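Local coordinates for protein maleylacetate reductase (Agrobacterium tumefaciens, PDB 3HL0) that probably catalyses the NADH-dependent reduction of maleylacetate to 3-oxoadipate in aromatic-compound catabolism, as a member of the iron-containing alcohol dehydrogenase family, at residues A[176-188]-A[267-281]. Residues are numbered along the deposited sequence; the frame is centred on the assembly and turned at random. Where two conformers were deposited one is given.
Sequences HAAEALYARDRNP and IAYVEEAAPNLLAPL
In the all-helical C-terminal part of this iron-containing alcohol dehydrogenase fold, a tyrosine near the C-terminal end of helix 163-180 packs into the bend that links helices 255-271 and 279-285. V270 drives one methyl squarely onto the Y182 ring, a CH-pi contact with CG1 3.5 Å from the ring centroid and 3° off its normal. E179 O lies over the opposite face, nearer the rim, while I267 CD1 and L278 CD2 approach the ring edge in plane. Y182 CG sits between the backbone N and the carbonyl carbon (chi1 56°), which brings the ring back over E179 O and its hydroxyl to the anti lone pair of E179 OE2 (OH to OE2 2.6 Å). I267 CD1 and V270 CG2 pack against the same hydroxyl oxygen; the carboxylate is also hydrogen-bonded to H240 N, S238 N and H241 ND1. From helix 163-180, A178 CB meets a methyl of each of the other two helices, I267 CD1 of 255-271 at 3.7 Å and L281 CD2 of 279-285 at 3.9 Å. L181 lays its CB against the carbonyl of L277 (CB to O 3.7 Å). In one of the two conformers of R186, L277 CD1 lies over a face of the guanidinium, the two side chains crossing at about a right angle.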
# COMPACT_ATOMS: atom_id res chain seq x y z
N HIS A 176 -0.82 20.28 -5.01
CA HIS A 176 -0.34 20.79 -6.32
C HIS A 176 -0.94 22.19 -6.52
O HIS A 176 -0.21 23.12 -6.91
CB HIS A 176 -0.82 19.90 -7.47
CG HIS A 176 -0.55 18.43 -7.34
ND1 HIS A 176 0.55 17.89 -6.71
CD2 HIS A 176 -1.27 17.38 -7.83
CE1 HIS A 176 0.49 16.56 -6.78
NE2 HIS A 176 -0.59 16.24 -7.50
N ALA A 177 -2.24 22.33 -6.25
CA ALA A 177 -2.91 23.64 -6.47
C ALA A 177 -2.43 24.71 -5.52
O ALA A 177 -2.19 25.85 -5.91
CB ALA A 177 -4.41 23.48 -6.35
N ALA A 178 -2.24 24.33 -4.24
CA ALA A 178 -1.84 25.29 -3.25
C ALA A 178 -0.47 25.88 -3.61
O ALA A 178 -0.26 27.11 -3.58
CB ALA A 178 -1.81 24.62 -1.87
N GLU A 179 0.48 25.02 -3.99
CA GLU A 179 1.82 25.53 -4.34
C GLU A 179 1.80 26.29 -5.67
O GLU A 179 2.61 27.20 -5.87
CB GLU A 179 2.89 24.42 -4.37
CG GLU A 179 3.17 23.86 -2.98
CD GLU A 179 4.68 23.60 -2.77
OE1 GLU A 179 5.28 22.74 -3.44
OE2 GLU A 179 5.27 24.34 -1.96
N ALA A 180 0.91 25.91 -6.58
CA ALA A 180 0.82 26.65 -7.84
C ALA A 180 0.52 28.14 -7.58
O ALA A 180 0.96 29.01 -8.37
CB ALA A 180 -0.23 26.05 -8.73
N LEU A 181 -0.23 28.44 -6.53
CA LEU A 181 -0.60 29.85 -6.27
C LEU A 181 0.61 30.76 -6.03
O LEU A 181 0.55 31.98 -6.33
CB LEU A 181 -1.53 29.95 -5.07
CG LEU A 181 -2.88 29.25 -5.26
CD1 LEU A 181 -3.66 29.28 -3.93
CD2 LEU A 181 -3.69 29.92 -6.42
N TYR A 182 1.71 30.20 -5.53
CA TYR A 182 2.90 31.02 -5.25
C TYR A 182 4.11 30.58 -6.03
O TYR A 182 5.24 30.96 -5.70
CB TYR A 182 3.18 31.09 -3.74
CG TYR A 182 3.34 29.77 -3.00
CD1 TYR A 182 4.52 29.01 -3.14
CD2 TYR A 182 2.32 29.31 -2.17
CE1 TYR A 182 4.68 27.81 -2.40
CE2 TYR A 182 2.44 28.11 -1.47
CZ TYR A 182 3.63 27.40 -1.57
OH TYR A 182 3.78 26.22 -0.86
N ALA A 183 3.90 29.82 -7.11
CA ALA A 183 5.02 29.43 -7.98
C ALA A 183 5.82 30.66 -8.45
O ALA A 183 5.26 31.70 -8.70
CB ALA A 183 4.50 28.68 -9.22
N ARG A 184 7.12 30.47 -8.61
CA ARG A 184 7.94 31.55 -9.15
C ARG A 184 7.46 31.92 -10.55
O ARG A 184 7.44 33.12 -10.90
CB ARG A 184 9.41 31.13 -9.20
CG ARG A 184 10.30 32.38 -9.32
CD ARG A 184 11.73 31.90 -9.32
NE ARG A 184 12.65 33.01 -9.09
CZ ARG A 184 13.97 32.86 -8.94
NH1 ARG A 184 14.74 33.93 -8.72
NH2 ARG A 184 14.52 31.65 -9.01
N ASP A 185 7.06 30.92 -11.32
CA ASP A 185 6.54 31.11 -12.69
C ASP A 185 5.01 30.99 -12.74
O ASP A 185 4.41 30.48 -13.74
CB ASP A 185 7.18 30.11 -13.65
CG ASP A 185 6.97 28.65 -13.25
OD1 ASP A 185 6.63 28.36 -12.07
OD2 ASP A 185 7.12 27.74 -14.11
N ARG A 186 4.38 31.50 -11.68
CA ARG A 186 2.93 31.54 -11.59
C ARG A 186 2.35 32.40 -12.73
O ARG A 186 2.95 33.42 -13.17
CB ARG A 186 2.49 32.08 -10.24
CG ARG A 186 2.94 33.50 -9.97
CD ARG A 186 2.64 33.88 -8.53
NE ARG A 186 3.27 35.14 -8.15
CZ ARG A 186 4.36 35.24 -7.41
NH1 ARG A 186 4.84 36.44 -7.11
NH2 ARG A 186 4.98 34.14 -6.95
N ASN A 187 1.17 32.00 -13.20
CA ASN A 187 0.50 32.79 -14.25
C ASN A 187 -1.00 32.77 -13.94
O ASN A 187 -1.49 31.94 -13.14
CB ASN A 187 0.85 32.25 -15.64
CG ASN A 187 0.22 30.90 -15.95
OD1 ASN A 187 -1.01 30.80 -16.10
ND2 ASN A 187 1.03 29.88 -16.06
N PRO A 188 -1.76 33.68 -14.55
CA PRO A 188 -3.18 33.80 -14.19
C PRO A 188 -4.02 32.55 -14.49
O PRO A 188 -4.99 32.32 -13.78
CB PRO A 188 -3.67 34.92 -15.14
CG PRO A 188 -2.41 35.74 -15.36
CD PRO A 188 -1.26 34.81 -15.37
N ILE A 267 2.31 24.81 3.89
CA ILE A 267 1.56 26.02 3.50
C ILE A 267 1.66 27.09 4.57
O ILE A 267 1.94 28.25 4.23
CB ILE A 267 0.11 25.67 3.16
CG1 ILE A 267 0.08 24.78 1.92
CG2 ILE A 267 -0.72 26.94 2.92
CD1 ILE A 267 0.76 25.36 0.67
N ALA A 268 1.53 26.73 5.86
CA ALA A 268 1.75 27.73 6.92
C ALA A 268 3.12 28.38 6.87
O ALA A 268 3.23 29.60 7.17
CB ALA A 268 1.52 27.10 8.33
N TYR A 269 4.16 27.62 6.52
CA TYR A 269 5.53 28.18 6.43
C TYR A 269 5.53 29.27 5.35
O TYR A 269 6.00 30.39 5.62
CB TYR A 269 6.49 27.09 6.01
CG TYR A 269 7.96 27.46 5.94
CD1 TYR A 269 8.81 27.15 7.02
CD2 TYR A 269 8.51 28.01 4.78
CE1 TYR A 269 10.21 27.42 6.94
CE2 TYR A 269 9.91 28.30 4.69
CZ TYR A 269 10.74 27.99 5.79
OH TYR A 269 12.09 28.27 5.76
N VAL A 270 4.95 28.98 4.17
CA VAL A 270 4.99 29.96 3.06
C VAL A 270 4.03 31.12 3.30
O VAL A 270 4.32 32.24 2.88
CB VAL A 270 4.71 29.26 1.69
CG1 VAL A 270 4.73 30.27 0.52
CG2 VAL A 270 5.80 28.17 1.53
N GLU A 271 2.93 30.86 3.99
CA GLU A 271 1.89 31.88 4.20
C GLU A 271 2.44 33.09 4.95
O GLU A 271 1.95 34.21 4.69
CB GLU A 271 0.71 31.25 4.94
CG GLU A 271 -0.52 32.08 5.04
CD GLU A 271 -1.66 31.35 5.76
OE1 GLU A 271 -1.44 30.22 6.36
OE2 GLU A 271 -2.79 31.89 5.73
N GLU A 272 3.46 32.90 5.79
CA GLU A 272 4.11 34.05 6.46
C GLU A 272 4.65 35.02 5.40
O GLU A 272 4.67 36.25 5.61
CB GLU A 272 5.25 33.58 7.36
CG GLU A 272 4.89 32.57 8.44
CD GLU A 272 5.87 32.61 9.63
OE1 GLU A 272 6.76 33.49 9.65
OE2 GLU A 272 5.75 31.75 10.55
N ALA A 273 5.07 34.51 4.24
CA ALA A 273 5.66 35.32 3.16
C ALA A 273 4.78 35.59 1.95
O ALA A 273 5.06 36.51 1.17
CB ALA A 273 6.97 34.68 2.70
N ALA A 274 3.72 34.82 1.76
CA ALA A 274 2.88 34.92 0.58
C ALA A 274 1.45 35.05 0.96
O ALA A 274 0.60 34.36 0.44
CB ALA A 274 3.11 33.70 -0.38
N PRO A 275 1.15 35.99 1.88
CA PRO A 275 -0.21 36.07 2.38
C PRO A 275 -1.26 36.40 1.29
O PRO A 275 -2.37 35.88 1.34
CB PRO A 275 -0.10 37.18 3.45
CG PRO A 275 0.87 38.11 2.89
CD PRO A 275 1.96 37.13 2.35
N ASN A 276 -0.92 37.26 0.31
CA ASN A 276 -1.91 37.62 -0.67
C ASN A 276 -2.10 36.51 -1.69
O ASN A 276 -3.20 36.27 -2.14
CB ASN A 276 -1.48 38.92 -1.38
CG ASN A 276 -1.46 40.11 -0.42
OD1 ASN A 276 -2.34 40.25 0.44
ND2 ASN A 276 -0.45 40.94 -0.56
N LEU A 277 -1.02 35.82 -2.02
CA LEU A 277 -1.15 34.75 -3.04
C LEU A 277 -1.94 33.58 -2.47
O LEU A 277 -2.67 32.91 -3.23
CB LEU A 277 0.22 34.33 -3.53
CG LEU A 277 1.00 35.43 -4.29
CD1 LEU A 277 2.40 34.88 -4.56
CD2 LEU A 277 0.28 35.77 -5.58
N LEU A 278 -1.83 33.34 -1.15
CA LEU A 278 -2.59 32.23 -0.56
C LEU A 278 -3.97 32.64 -0.07
O LEU A 278 -4.74 31.80 0.39
CB LEU A 278 -1.76 31.57 0.56
CG LEU A 278 -0.64 30.68 0.03
CD1 LEU A 278 0.42 30.42 1.11
CD2 LEU A 278 -1.21 29.35 -0.50
N ALA A 279 -4.31 33.93 -0.17
CA ALA A 279 -5.62 34.39 0.29
C ALA A 279 -6.83 33.63 -0.31
O ALA A 279 -7.77 33.34 0.43
CB ALA A 279 -5.78 35.92 0.12
N PRO A 280 -6.79 33.26 -1.61
CA PRO A 280 -7.94 32.51 -2.14
C PRO A 280 -8.12 31.16 -1.48
O PRO A 280 -9.25 30.67 -1.31
CB PRO A 280 -7.62 32.33 -3.65
CG PRO A 280 -6.60 33.38 -3.94
CD PRO A 280 -5.82 33.63 -2.67
N LEU A 281 -7.00 30.58 -1.06
CA LEU A 281 -7.07 29.32 -0.34
C LEU A 281 -7.58 29.53 1.09
O LEU A 281 -8.43 28.78 1.55
CB LEU A 281 -5.71 28.63 -0.30
CG LEU A 281 -5.66 27.33 0.54
CD1 LEU A 281 -6.71 26.27 0.20
CD2 LEU A 281 -4.26 26.71 0.32